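Local coordinates for protein mariner Mos1 transposase (Drosophila mauritiana, PDB 4MDB) that mediates cut-and-paste transposition of the Mos1 element, cleaving and joining transposon DNA with a magnesium- or manganese-dependent catalytic domain of the RNase H fold, at residues L20-R25 with E149-A154; K69-C74 with D181-V186; Q101-L106 with R137-T142. The protein carries 1 engineered substitution. One frame throughout, in Å; residues are numbered along the deposited sequence. Where two conformers were deposited one is given.

Interaction 1. Residues L20-R25 with E149-A154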
ATOM      1  N   LEU A  20      -9.575  14.766   2.869  1.00 17.46           N
ATOM      2  CA  LEU A  20     -10.668  15.186   1.986  1.00 19.05           C
ATOM      3  C   LEU A  20     -10.638  16.651   1.745  1.00 18.48           C
ATOM      4  O   LEU A  20     -10.766  17.087   0.589  1.00 20.50           O
ATOM      5  CB  LEU A  20     -12.042  14.806   2.586  1.00 20.39           C
ATOM      6  CG  LEU A  20     -13.221  14.857   1.612  1.00 25.25           C
ATOM      7  CD1 LEU A  20     -13.072  13.894   0.428  1.00 24.50           C
ATOM      8  CD2 LEU A  20     -14.447  14.434   2.455  1.00 28.34           C
ATOM      9  N   SER A  21     -10.373  17.434   2.786  1.00 19.76           N
ATOM     10  CA  SER A  21     -10.270  18.890   2.599  1.00 23.26           C
ATOM     11  C   SER A  21      -9.040  19.299   1.766  1.00 22.63           C
ATOM     12  O   SER A  21      -9.100  20.191   0.924  1.00 23.74           O
ATOM     13  CB  SER A  21     -10.339  19.673   3.900  1.00 27.03           C
ATOM     14  OG  SER A  21      -9.205  19.456   4.646  1.00 29.83           O
ATOM     15  N   ARG A  22      -7.937  18.617   1.970  1.00 19.88           N
ATOM     16  CA  ARG A  22      -6.766  18.806   1.081  1.00 19.23           C
ATOM     17  C   ARG A  22      -7.125  18.466  -0.345  1.00 18.28           C
ATOM     18  O   ARG A  22      -6.817  19.214  -1.268  1.00 19.78           O
ATOM     19  CB  ARG A  22      -5.572  17.956   1.505  1.00 19.42           C
ATOM     20  CG  ARG A  22      -4.381  18.112   0.511  1.00 17.43           C
ATOM     21  CD  ARG A  22      -3.224  17.377   1.073  1.00 18.59           C
ATOM     22  NE  ARG A  22      -2.066  17.383   0.163  1.00 19.73           N
ATOM     23  CZ  ARG A  22      -0.893  16.823   0.471  1.00 21.37           C
ATOM     24  NH1 ARG A  22      -0.767  16.158   1.598  1.00 21.76           N
ATOM     25  NH2 ARG A  22       0.102  16.886  -0.372  1.00 21.67           N
ATOM     26  N   TYR A  23      -7.753  17.315  -0.561  1.00 16.08           N
ATOM     27  CA  TYR A  23      -8.132  16.850  -1.888  1.00 17.75           C
ATOM     28  C   TYR A  23      -8.966  17.865  -2.596  1.00 20.36           C
ATOM     29  O   TYR A  23      -8.749  18.103  -3.760  1.00 20.57           O
ATOM     30  CB  TYR A  23      -8.812  15.491  -1.824  1.00 16.84           C
ATOM     31  CG  TYR A  23      -9.482  15.059  -3.095  1.00 17.89           C
ATOM     32  CD1 TYR A  23      -8.745  14.595  -4.211  1.00 17.27           C
ATOM     33  CD2 TYR A  23     -10.851  15.182  -3.229  1.00 17.86           C
ATOM     34  CE1 TYR A  23      -9.366  14.220  -5.384  1.00 20.30           C
ATOM     35  CE2 TYR A  23     -11.480  14.829  -4.409  1.00 18.43           C
ATOM     36  CZ  TYR A  23     -10.769  14.365  -5.485  1.00 20.87           C
ATOM     37  OH  TYR A  23     -11.480  14.028  -6.602  1.00 23.17           O
ATOM     38  N   LYS A  24      -9.906  18.453  -1.859  1.00 21.61           N
ATOM     39  CA  LYS A  24     -10.824  19.430  -2.473  1.00 22.52           C
ATOM     40  C   LYS A  24     -10.087  20.687  -2.900  1.00 22.90           C
ATOM     41  O   LYS A  24     -10.450  21.274  -3.925  1.00 25.46           O
ATOM     42  CB  LYS A  24     -11.970  19.708  -1.508  1.00 23.78           C
ATOM     43  CG  LYS A  24     -12.874  18.466  -1.438  1.00 27.76           C
ATOM     44  CD  LYS A  24     -14.029  18.679  -0.502  1.00 30.94           C
ATOM     45  CE  LYS A  24     -15.078  17.575  -0.583  1.00 33.79           C
ATOM     46  NZ  LYS A  24     -15.757  17.587   0.740  1.00 39.04           N
ATOM     47  N   ARG A  25      -9.087  21.110  -2.140  1.00 22.39           N
ATOM     48  CA  ARG A  25      -8.297  22.286  -2.500  1.00 25.18           C
ATOM     49  C   ARG A  25      -7.472  21.942  -3.749  1.00 24.41           C
ATOM     50  O   ARG A  25      -7.468  22.703  -4.687  1.00 22.67           O
ATOM     51  CB  ARG A  25      -7.385  22.755  -1.376  1.00 30.75           C
ATOM     52  CG  ARG A  25      -8.066  23.596  -0.294  1.00 40.50           C
ATOM     53  CD  ARG A  25      -7.142  24.085   0.841  1.00 42.54           C
ATOM     54  NE  ARG A  25      -7.065  23.160   1.983  1.00 50.53           N
ATOM     55  CZ  ARG A  25      -6.081  22.291   2.249  1.00 46.15           C
ATOM     56  NH1 ARG A  25      -6.168  21.514   3.345  1.00 42.11           N
ATOM     57  NH2 ARG A  25      -5.010  22.187   1.452  1.00 51.14           N
ATOM     58  N   GLU A 149       6.559  12.721   1.021  1.00 15.72           N
ATOM     59  CA  GLU A 149       5.558  13.164   1.970  1.00 14.98           C
ATOM     60  C   GLU A 149       4.789  11.949   2.491  1.00 16.34           C
ATOM     61  O   GLU A 149       4.152  11.252   1.702  1.00 18.43           O
ATOM     62  CB  GLU A 149       4.622  14.121   1.252  1.00 18.70           C
ATOM     63  CG  GLU A 149       3.742  14.735   2.301  1.00 19.67           C
ATOM     64  CD  GLU A 149       2.607  15.552   1.776  1.00 23.37           C
ATOM     65  OE1 GLU A 149       1.727  15.838   2.672  1.00 25.38           O
ATOM     66  OE2 GLU A 149       2.562  15.853   0.559  1.00 22.33           O
ATOM     67  N   VAL A 150       4.798  11.736   3.807  1.00 16.01           N
ATOM     68  CA  VAL A 150       4.131  10.604   4.401  1.00 16.61           C
ATOM     69  C   VAL A 150       2.705  11.009   4.809  1.00 16.31           C
ATOM     70  O   VAL A 150       2.476  11.936   5.606  1.00 17.29           O
ATOM     71  CB  VAL A 150       4.938  10.045   5.559  1.00 18.39           C
ATOM     72  CG1 VAL A 150       4.215   8.876   6.206  1.00 20.42           C
ATOM     73  CG2 VAL A 150       6.286   9.614   5.043  1.00 19.53           C
ATOM     74  N   LEU A 151       1.744  10.369   4.187  1.00 16.07           N
ATOM     75  CA  LEU A 151       0.349  10.657   4.435  1.00 17.76           C
ATOM     76  C   LEU A 151      -0.070  10.051   5.762  1.00 18.53           C
ATOM     77  O   LEU A 151       0.374   9.003   6.142  1.00 18.12           O
ATOM     78  CB  LEU A 151      -0.443  10.086   3.227  1.00 19.40           C
ATOM     79  CG  LEU A 151      -1.476  10.912   2.545  1.00 21.12           C
ATOM     80  CD1 LEU A 151      -1.137  12.346   2.131  1.00 18.82           C
ATOM     81  CD2 LEU A 151      -2.167  10.148   1.445  1.00 17.15           C
ATOM     82  N   PRO A 152      -0.953  10.761   6.506  1.00 18.29           N
ATOM     83  CA  PRO A 152      -1.524  10.228   7.722  1.00 20.97           C
ATOM     84  C   PRO A 152      -2.377   9.012   7.404  1.00 18.73           C
ATOM     85  O   PRO A 152      -2.972   8.961   6.342  1.00 19.57           O
ATOM     86  CB  PRO A 152      -2.433  11.345   8.211  1.00 20.50           C
ATOM     87  CG  PRO A 152      -2.549  12.290   7.162  1.00 20.55           C
ATOM     88  CD  PRO A 152      -1.401  12.110   6.190  1.00 19.96           C
ATOM     89  N   HIS A 153      -2.342   8.058   8.289  1.00 21.58           N
ATOM     90  CA  HIS A 153      -3.137   6.869   8.160  1.00 21.63           C
ATOM     91  C   HIS A 153      -3.447   6.414   9.546  1.00 24.01           C
ATOM     92  O   HIS A 153      -2.566   6.197  10.340  1.00 22.04           O
ATOM     93  CB  HIS A 153      -2.393   5.787   7.414  1.00 19.41           C
ATOM     94  CG  HIS A 153      -3.226   4.606   7.060  1.00 15.52           C
ATOM     95  ND1 HIS A 153      -4.155   4.638   6.063  1.00 17.01           N
ATOM     96  CD2 HIS A 153      -3.251   3.347   7.549  1.00 16.37           C
ATOM     97  CE1 HIS A 153      -4.760   3.476   5.976  1.00 16.76           C
ATOM     98  NE2 HIS A 153      -4.200   2.661   6.854  1.00 16.23           N
ATOM     99  N   ALA A 154      -4.736   6.249   9.798  1.00 24.77           N
ATOM    100  CA  ALA A 154      -5.238   5.702  11.056  1.00 24.84           C
ATOM    101  C   ALA A 154      -5.080   4.206  11.222  1.00 22.43           C
ATOM    102  O   ALA A 154      -5.291   3.396  10.319  1.00 21.78           O
ATOM    103  CB  ALA A 154      -6.709   6.069  11.173  1.00 24.89           C
TER

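Interaction 2. Residues K69-C74 with D181-V186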
ATOM      1  N   LYS A  69       3.745 -23.750   4.843  1.00 49.55           N
ATOM      2  CA  LYS A  69       4.693 -22.649   4.700  1.00 45.47           C
ATOM      3  C   LYS A  69       4.030 -21.406   4.086  1.00 39.11           C
ATOM      4  O   LYS A  69       2.954 -21.485   3.489  1.00 35.34           O
ATOM      5  CB  LYS A  69       5.905 -23.067   3.863  1.00 50.31           C
ATOM      6  CG  LYS A  69       6.971 -23.805   4.670  1.00 53.40           C
ATOM      7  CD  LYS A  69       8.255 -23.958   3.879  1.00 56.16           C
ATOM      8  CE  LYS A  69       9.480 -23.928   4.778  1.00 56.58           C
ATOM      9  NZ  LYS A  69      10.703 -23.804   3.936  1.00 55.92           N
ATOM     10  N   LYS A  70       4.691 -20.270   4.274  1.00 35.92           N
ATOM     11  CA  LYS A  70       4.190 -19.002   3.757  1.00 30.22           C
ATOM     12  C   LYS A  70       5.302 -18.041   3.464  1.00 27.75           C
ATOM     13  O   LYS A  70       6.347 -18.057   4.105  1.00 28.46           O
ATOM     14  CB  LYS A  70       3.189 -18.420   4.728  1.00 26.98           C
ATOM     15  CG  LYS A  70       3.780 -18.182   6.096  1.00 33.41           C
ATOM     16  CD  LYS A  70       2.749 -17.724   7.112  1.00 35.89           C
ATOM     17  CE  LYS A  70       3.404 -17.380   8.430  1.00 35.26           C
ATOM     18  NZ  LYS A  70       2.460 -16.560   9.213  1.00 38.37           N
ATOM     19  N   THR A  71       5.043 -17.142   2.507  1.00 25.15           N
ATOM     20  CA  THR A  71       5.970 -16.133   2.086  1.00 24.82           C
ATOM     21  C   THR A  71       5.218 -14.783   2.138  1.00 22.50           C
ATOM     22  O   THR A  71       4.060 -14.714   1.850  1.00 26.12           O
ATOM     23  CB  THR A  71       6.496 -16.388   0.657  1.00 27.31           C
ATOM     24  OG1 THR A  71       7.257 -15.279   0.195  1.00 34.30           O
ATOM     25  CG2 THR A  71       5.342 -16.670  -0.312  1.00 28.46           C
ATOM     26  N   MET A  72       5.919 -13.755   2.552  0.50 21.38           N
ATOM     27  CA  MET A  72       5.330 -12.446   2.603  0.50 18.49           C
ATOM     28  C   MET A  72       5.557 -11.727   1.280  0.50 18.41           C
ATOM     29  O   MET A  72       6.683 -11.573   0.793  0.50 20.93           O
ATOM     30  CB  MET A  72       5.946 -11.652   3.724  0.50 16.94           C
ATOM     31  CG  MET A  72       5.113 -10.464   4.117  0.50 15.64           C
ATOM     32  SD  MET A  72       5.718  -9.569   5.552  0.50 15.12           S
ATOM     33  CE  MET A  72       5.454 -10.866   6.740  0.50 15.48           C
ATOM     34  N   LEU A  73       4.454 -11.259   0.734  1.00 19.67           N
ATOM     35  CA  LEU A  73       4.467 -10.338  -0.408  1.00 15.35           C
ATOM     36  C   LEU A  73       4.532  -8.944   0.174  1.00 13.60           C
ATOM     37  O   LEU A  73       3.667  -8.566   1.013  1.00 13.47           O
ATOM     38  CB  LEU A  73       3.284 -10.510  -1.277  1.00 14.35           C
ATOM     39  CG  LEU A  73       2.990  -9.503  -2.377  1.00 14.78           C
ATOM     40  CD1 LEU A  73       4.052  -9.500  -3.449  1.00 16.77           C
ATOM     41  CD2 LEU A  73       1.656  -9.796  -2.939  1.00 16.92           C
ATOM     42  N   CYS A  74       5.452  -8.141  -0.358  1.00 14.09           N
ATOM     43  CA  CYS A  74       5.577  -6.719  -0.006  1.00 14.20           C
ATOM     44  C   CYS A  74       5.481  -6.001  -1.333  1.00 14.26           C
ATOM     45  O   CYS A  74       6.327  -6.206  -2.188  1.00 15.25           O
ATOM     46  CB  CYS A  74       6.898  -6.452   0.619  1.00 14.39           C
ATOM     47  SG  CYS A  74       7.274  -7.540   2.047  1.00 16.92           S
ATOM     48  N   ASP A 181       3.343 -24.486  -5.120  1.00 53.08           N
ATOM     49  CA  ASP A 181       4.271 -25.577  -4.918  1.00 60.28           C
ATOM     50  C   ASP A 181       5.563 -25.009  -4.434  1.00 50.60           C
ATOM     51  O   ASP A 181       6.214 -25.572  -3.578  1.00 54.86           O
ATOM     52  CB  ASP A 181       4.501 -26.278  -6.268  1.00 65.92           C
ATOM     53  CG  ASP A 181       4.846 -27.739  -6.122  1.00 71.04           C
ATOM     54  OD1 ASP A 181       4.283 -28.414  -5.229  1.00 75.16           O
ATOM     55  OD2 ASP A 181       5.662 -28.215  -6.937  1.00 71.53           O
ATOM     56  N   SER A 182       5.946 -23.886  -5.017  1.00 48.81           N
ATOM     57  CA  SER A 182       7.260 -23.327  -4.786  1.00 47.55           C
ATOM     58  C   SER A 182       7.193 -21.819  -4.610  1.00 48.13           C
ATOM     59  O   SER A 182       6.278 -21.128  -5.091  1.00 38.95           O
ATOM     60  CB  SER A 182       8.196 -23.665  -5.955  1.00 46.30           C
ATOM     61  OG  SER A 182       7.810 -23.019  -7.172  1.00 48.38           O
ATOM     62  N   TYR A 183       8.185 -21.310  -3.923  1.00 44.70           N
ATOM     63  CA  TYR A 183       8.324 -19.901  -3.815  1.00 41.30           C
ATOM     64  C   TYR A 183       8.273 -19.295  -5.261  1.00 42.98           C
ATOM     65  O   TYR A 183       7.625 -18.255  -5.481  1.00 41.16           O
ATOM     66  CB  TYR A 183       9.579 -19.593  -2.977  1.00 41.14           C
ATOM     67  CG  TYR A 183      10.039 -18.204  -3.116  1.00 38.24           C
ATOM     68  CD1 TYR A 183      10.618 -17.785  -4.314  1.00 40.94           C
ATOM     69  CD2 TYR A 183       9.904 -17.281  -2.074  1.00 35.46           C
ATOM     70  CE1 TYR A 183      11.055 -16.485  -4.483  1.00 44.14           C
ATOM     71  CE2 TYR A 183      10.371 -15.981  -2.225  1.00 36.67           C
ATOM     72  CZ  TYR A 183      10.918 -15.583  -3.439  1.00 40.60           C
ATOM     73  OH  TYR A 183      11.377 -14.301  -3.666  1.00 42.89           O
ATOM     74  N   GLU A 184       8.849 -19.971  -6.275  1.00 40.28           N
ATOM     75  CA  GLU A 184       8.897 -19.362  -7.616  1.00 40.23           C
ATOM     76  C   GLU A 184       7.622 -19.527  -8.459  1.00 33.87           C
ATOM     77  O   GLU A 184       7.429 -18.814  -9.444  1.00 34.37           O
ATOM     78  CB  GLU A 184      10.173 -19.753  -8.393  1.00 49.99           C
ATOM     79  CG  GLU A 184      10.764 -21.103  -8.048  1.00 50.68           C
ATOM     80  CD  GLU A 184      11.466 -21.125  -6.707  1.00 54.06           C
ATOM     81  OE1 GLU A 184      12.323 -20.237  -6.462  1.00 59.57           O
ATOM     82  OE2 GLU A 184      11.165 -22.040  -5.903  1.00 58.37           O
ATOM     83  N   SER A 185       6.726 -20.419  -8.076  1.00 27.91           N
ATOM     84  CA  SER A 185       5.438 -20.441  -8.735  1.00 31.78           C
ATOM     85  C   SER A 185       4.697 -19.178  -8.279  1.00 29.29           C
ATOM     86  O   SER A 185       4.023 -18.542  -9.075  1.00 29.89           O
ATOM     87  CB  SER A 185       4.594 -21.680  -8.434  1.00 31.26           C
ATOM     88  OG  SER A 185       4.693 -22.048  -7.071  1.00 44.21           O
ATOM     89  N   VAL A 186       4.826 -18.848  -6.998  1.00 30.27           N
ATOM     90  CA  VAL A 186       4.188 -17.606  -6.505  1.00 27.05           C
ATOM     91  C   VAL A 186       4.680 -16.386  -7.293  1.00 30.57           C
ATOM     92  O   VAL A 186       3.886 -15.592  -7.786  1.00 27.27           O
ATOM     93  CB  VAL A 186       4.401 -17.437  -4.998  1.00 30.81           C
ATOM     94  CG1 VAL A 186       3.717 -16.160  -4.471  1.00 27.93           C
ATOM     95  CG2 VAL A 186       3.896 -18.634  -4.222  1.00 28.71           C
TER

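Interaction 3. Residues Q101-L106 with R137-T142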
ATOM      1  N   GLN A 101      15.712  -1.047   3.637  1.00 19.55           N
ATOM      2  CA  GLN A 101      16.272  -1.493   2.380  1.00 22.45           C
ATOM      3  C   GLN A 101      15.242  -1.603   1.236  1.00 19.94           C
ATOM      4  O   GLN A 101      15.518  -1.267   0.098  1.00 19.37           O
ATOM      5  CB  GLN A 101      17.032  -2.811   2.563  1.00 25.80           C
ATOM      6  CG  GLN A 101      17.942  -3.083   1.418  1.00 31.34           C
ATOM      7  CD  GLN A 101      18.908  -1.886   1.153  1.00 36.77           C
ATOM      8  OE1 GLN A 101      19.556  -1.347   2.073  1.00 37.89           O
ATOM      9  NE2 GLN A 101      18.929  -1.433  -0.085  1.00 35.92           N
ATOM     10  N   GLN A 102      14.038  -2.057   1.576  1.00 16.50           N
ATOM     11  CA  GLN A 102      12.977  -2.031   0.643  1.00 15.34           C
ATOM     12  C   GLN A 102      12.659  -0.626   0.096  1.00 13.14           C
ATOM     13  O   GLN A 102      12.385  -0.526  -1.085  1.00 14.94           O
ATOM     14  CB  GLN A 102      11.752  -2.652   1.298  1.00 15.25           C
ATOM     15  CG  GLN A 102      11.898  -4.193   1.405  1.00 15.46           C
ATOM     16  CD  GLN A 102      10.703  -4.823   2.055  1.00 14.07           C
ATOM     17  OE1 GLN A 102      10.037  -4.187   2.873  1.00 14.59           O
ATOM     18  NE2 GLN A 102      10.408  -6.064   1.709  1.00 14.75           N
ATOM     19  N   LEU A 103      12.589   0.352   0.960  1.00 14.98           N
ATOM     20  CA  LEU A 103      12.270   1.711   0.533  1.00 15.10           C
ATOM     21  C   LEU A 103      13.344   2.212  -0.401  1.00 17.71           C
ATOM     22  O   LEU A 103      13.042   2.858  -1.396  1.00 15.16           O
ATOM     23  CB  LEU A 103      12.087   2.646   1.685  1.00 15.32           C
ATOM     24  CG  LEU A 103      10.941   2.397   2.681  1.00 15.81           C
ATOM     25  CD1 LEU A 103      11.006   3.396   3.776  1.00 18.01           C
ATOM     26  CD2 LEU A 103       9.629   2.526   1.951  1.00 15.09           C
ATOM     27  N   ILE A 104      14.606   1.928  -0.037  1.00 16.55           N
ATOM     28  CA  ILE A 104      15.717   2.305  -0.936  1.00 16.88           C
ATOM     29  C   ILE A 104      15.626   1.626  -2.305  1.00 18.91           C
ATOM     30  O   ILE A 104      15.809   2.266  -3.332  1.00 19.62           O
ATOM     31  CB  ILE A 104      17.059   2.090  -0.239  1.00 19.82           C
ATOM     32  CG1 ILE A 104      17.217   3.122   0.879  1.00 19.78           C
ATOM     33  CG2 ILE A 104      18.223   2.124  -1.246  1.00 19.96           C
ATOM     34  CD1 ILE A 104      18.251   2.760   1.942  1.00 22.72           C
ATOM     35  N   ASN A 105      15.310   0.337  -2.370  1.00 18.98           N
ATOM     36  CA  ASN A 105      15.133  -0.349  -3.613  1.00 18.15           C
ATOM     37  C   ASN A 105      13.914   0.150  -4.400  1.00 17.29           C
ATOM     38  O   ASN A 105      13.928   0.252  -5.574  1.00 16.74           O
ATOM     39  CB  ASN A 105      14.994  -1.833  -3.338  1.00 20.90           C
ATOM     40  CG  ASN A 105      16.250  -2.401  -2.727  1.00 25.41           C
ATOM     41  OD1 ASN A 105      17.277  -1.795  -2.857  1.00 36.27           O
ATOM     42  ND2 ASN A 105      16.178  -3.556  -2.058  1.00 31.31           N
ATOM     43  N   LEU A 106      12.836   0.469  -3.677  1.00 17.85           N
ATOM     44  CA  LEU A 106      11.632   0.979  -4.281  1.00 15.10           C
ATOM     45  C   LEU A 106      11.948   2.303  -4.977  1.00 15.05           C
ATOM     46  O   LEU A 106      11.440   2.538  -6.046  1.00 16.75           O
ATOM     47  CB  LEU A 106      10.512   1.213  -3.194  1.00 14.32           C
ATOM     48  CG  LEU A 106       9.303   2.114  -3.595  1.00 14.25           C
ATOM     49  CD1 LEU A 106       8.498   1.584  -4.724  1.00 13.91           C
ATOM     50  CD2 LEU A 106       8.282   2.181  -2.407  1.00 13.80           C
ATOM     51  N   ARG A 137      12.751   4.282  13.870  1.00 24.79           N
ATOM     52  CA  ARG A 137      13.555   5.534  13.733  1.00 28.14           C
ATOM     53  C   ARG A 137      14.317   5.589  12.434  1.00 24.19           C
ATOM     54  O   ARG A 137      14.347   6.624  11.774  1.00 25.54           O
ATOM     55  CB  ARG A 137      14.550   5.713  14.924  1.00 33.16           C
ATOM     56  CG  ARG A 137      15.355   7.039  14.937  1.00 41.67           C
ATOM     57  CD  ARG A 137      16.743   6.935  15.625  1.00 49.48           C
ATOM     58  NE  ARG A 137      17.739   6.362  14.699  1.00 55.64           N
ATOM     59  CZ  ARG A 137      18.166   5.092  14.676  1.00 53.02           C
ATOM     60  NH1 ARG A 137      17.763   4.203  15.573  1.00 50.47           N
ATOM     61  NH2 ARG A 137      19.030   4.712  13.749  1.00 50.50           N
ATOM     62  N   ALA A 138      14.969   4.496  12.094  1.00 20.86           N
ATOM     63  CA  ALA A 138      15.776   4.393  10.887  1.00 22.76           C
ATOM     64  C   ALA A 138      14.931   4.523   9.620  1.00 23.44           C
ATOM     65  O   ALA A 138      15.399   5.071   8.642  1.00 22.06           O
ATOM     66  CB  ALA A 138      16.550   3.099  10.828  1.00 23.93           C
ATOM     67  N   VAL A 139      13.710   4.003   9.642  1.00 21.51           N
ATOM     68  CA  VAL A 139      12.835   4.099   8.492  1.00 17.80           C
ATOM     69  C   VAL A 139      12.345   5.530   8.363  1.00 20.06           C
ATOM     70  O   VAL A 139      12.207   6.072   7.225  1.00 18.71           O
ATOM     71  CB  VAL A 139      11.648   3.126   8.649  1.00 17.25           C
ATOM     72  CG1 VAL A 139      10.509   3.476   7.675  1.00 18.46           C
ATOM     73  CG2 VAL A 139      12.112   1.714   8.385  1.00 19.00           C
ATOM     74  N   ARG A 140      12.033   6.165   9.504  1.00 21.67           N
ATOM     75  CA  ARG A 140      11.528   7.555   9.481  1.00 22.87           C
ATOM     76  C   ARG A 140      12.636   8.433   8.884  1.00 20.51           C
ATOM     77  O   ARG A 140      12.358   9.271   8.033  1.00 21.99           O
ATOM     78  CB  ARG A 140      11.078   8.063  10.847  1.00 28.40           C
ATOM     79  CG  ARG A 140       9.735   7.485  11.280  1.00 30.37           C
ATOM     80  CD  ARG A 140       9.273   8.186  12.545  1.00 36.44           C
ATOM     81  NE  ARG A 140       8.095   7.590  13.143  1.00 37.85           N
ATOM     82  CZ  ARG A 140       6.960   8.234  13.377  1.00 47.68           C
ATOM     83  NH1 ARG A 140       6.824   9.517  13.038  1.00 53.72           N
ATOM     84  NH2 ARG A 140       5.940   7.596  13.947  1.00 50.14           N
ATOM     85  N   ASP A 141      13.855   8.135   9.264  1.00 22.79           N
ATOM     86  CA  ASP A 141      15.054   8.875   8.709  1.00 25.50           C
ATOM     87  C   ASP A 141      15.162   8.677   7.201  1.00 20.74           C
ATOM     88  O   ASP A 141      15.372   9.630   6.408  1.00 18.87           O
ATOM     89  CB  ASP A 141      16.332   8.377   9.396  1.00 28.94           C
ATOM     90  CG  ASP A 141      16.472   8.884  10.846  1.00 36.98           C
ATOM     91  OD1 ASP A 141      15.561   9.625  11.296  1.00 38.52           O
ATOM     92  OD2 ASP A 141      17.468   8.520  11.544  1.00 43.29           O
ATOM     93  N   THR A 142      15.033   7.447   6.779  1.00 20.07           N
ATOM     94  CA  THR A 142      15.155   7.129   5.375  1.00 18.59           C
ATOM     95  C   THR A 142      14.056   7.845   4.545  1.00 17.54           C
ATOM     96  O   THR A 142      14.293   8.351   3.419  1.00 16.81           O
ATOM     97  CB  THR A 142      15.127   5.595   5.161  1.00 19.24           C
ATOM     98  OG1 THR A 142      16.335   5.037   5.707  1.00 22.37           O
ATOM     99  CG2 THR A 142      14.953   5.209   3.726  1.00 19.39           C
TER

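Interaction 1. Residues L20-R25 with E149-A154
Arg22, near the C-terminal end of helix 6-25, carries the contact from the helix side by reaching across to Glu149 and Leu151. Its CG stands anti to the backbone N (chi1 177°), and the extended chain spans the 11.3 Å that separates Arg22 CA from Leu151 CA, the closest CA pair. NH1 and NH2 each bond to one oxygen of the Glu149 carboxylate, making a two-bond salt bridge. Arg22 NH2 gives the straighter bond, 2.8 Å to the syn lone pair of Glu149 OE2 with an N-H...O angle of 170°; Arg22 NH1 lies 2.7 Å from Glu149 OE1, on its syn side but tilted from the carboxylate plane. With the two planes only 18° apart, the paired bonds restrict rotation of both groups. Glu149 belongs to strand 149-150, an outermost strand of the five-stranded mixed sheet of the RNase H fold, so the bridge ties helix 6-25 to a sheet margin. Next to it, Leu151 CD1 approaches Arg22 NH1 obliquely at 3.9 Å, while the side chains of Arg22, Glu149 and Leu151 all touch Ile125 on the adjoining strand. Phe28, just beyond the helix, adds a cation-pi contact to Arg22.

Interaction 2. Residues K69-C74 with D181-V186
Thr71 of strand 69-78 meets the first turn of helix 183-196 through two branches, one for Tyr183 and one for Val186. The nearer approach is that of Thr71 OG1, which lies 4.0 Å from both Tyr183 CD2 and CE2 and meets that ring bond obliquely, the side chains crossing at about a right angle. Both hydroxyls find their polar partners on strand 81-87 and the residue after it: Thr71 OG1 is hydrogen-bonded to Leu88 O and Tyr183 OH to Leu87 O. With OG1 anti to the backbone N (chi1 172°), CG2 is left between N and the carbonyl carbon, and from there Thr71 CG2 reaches Val186 CG1 only at 4.5 Å, a looser touch. Buried Val186 also packs on Ile40 and Leu87. Toward solvent the helix start is organised by its own bonds: Ser182 is the N-cap, its OG accepting from Ser185 N at 3.0 Å, and Ser185 OG returns a bond to Ser182 O at 2.7 Å, whereas exposed Asp181 is poorly ordered. Only 106 Å² is buried between the segments, yet the arrangement places a capped helix start against an inner sheet strand, consistent with the layered alpha/beta architecture of an RNase H-like transposase catalytic domain.

Interaction 3. Residues Q101-L106 with R137-T142
The short segments 101-106 and 137-142 run nearly parallel, their axes 18° apart in direction and 10.3 Å apart at closest approach, with Leu103 and Thr142 nearest in CA register at 7.8 Å. That separation is bridged by aliphatic branches from both helices. Leu103 provides the central one: its CG lies anti to the carbonyl carbon (chi1 -63°), CD1 continues the chain extended beyond CG, and Leu103 CD1 meets Val139 CG1 at 3.9 Å, the two side chains crossing at about a right angle. The same methyl also meets the second helix one turn further on, with Leu103 CD1 4.3 Å from Thr142 CG2. Ile104 reaches that threonine methyl from the more exposed margin, Ile104 CG1 lying 4.2 Å from Thr142 CG2, again with crossed side chains. Thr142 thus directs its methyl at two residues of helix 96-113, an orientation set by the chi1 of -69° that places CG2 anti to the backbone N. The same torsion sets OG1 anti to the carbonyl carbon, beside the backbone N, where it accepts from Gln100 NE2, so the residue supplies both an apolar and a polar link.

In the RNase H fold, helix 96-113 packs on the sheet: Leu103 also touches Phe126 of strand 125-127, and Leu106 packs on Phe126 and Trp76. Helix 137-146 lies beside it, in the beta-alpha-beta crossover between the parallel neighbouring strands 125-127 and 149-150. Asp129, a magnesium ligand, follows strand 125-127 closely, and its side chain is about 10 Å from that of Val139; the helix pair is therefore near the metal site without forming part of it. Within helix 96-113, exposed Gln101 donates through NE2 to Asn105 OD1 (3.2 Å), from above the carbonyl plane.

Interactions 1 and 2 reach the same five-stranded mixed sheet, at strand 149-150 and strand 69-78 respectively, and helix 96-113 of interaction 3 packs on it. Interactions 1 and 2 lie on opposite sides of the chain's centre, their own centres 34 Å apart. Interaction 3 is about equally far from both, 22 and 23 Å between centres, and off the line joining them; it touches interaction 2 through Cys74 SG and Gln102 NE2, 3.5 Å apart, and helix 137-146 leads directly into strand 149-150. Along the chain interactions 1 and 2 interlock, while interaction 3 is nested inside both loops. Helices 6-25 and 183-196 are thus fastened on either side of central strand 32-42, which bears Asp36, a ligand of both magnesium ions.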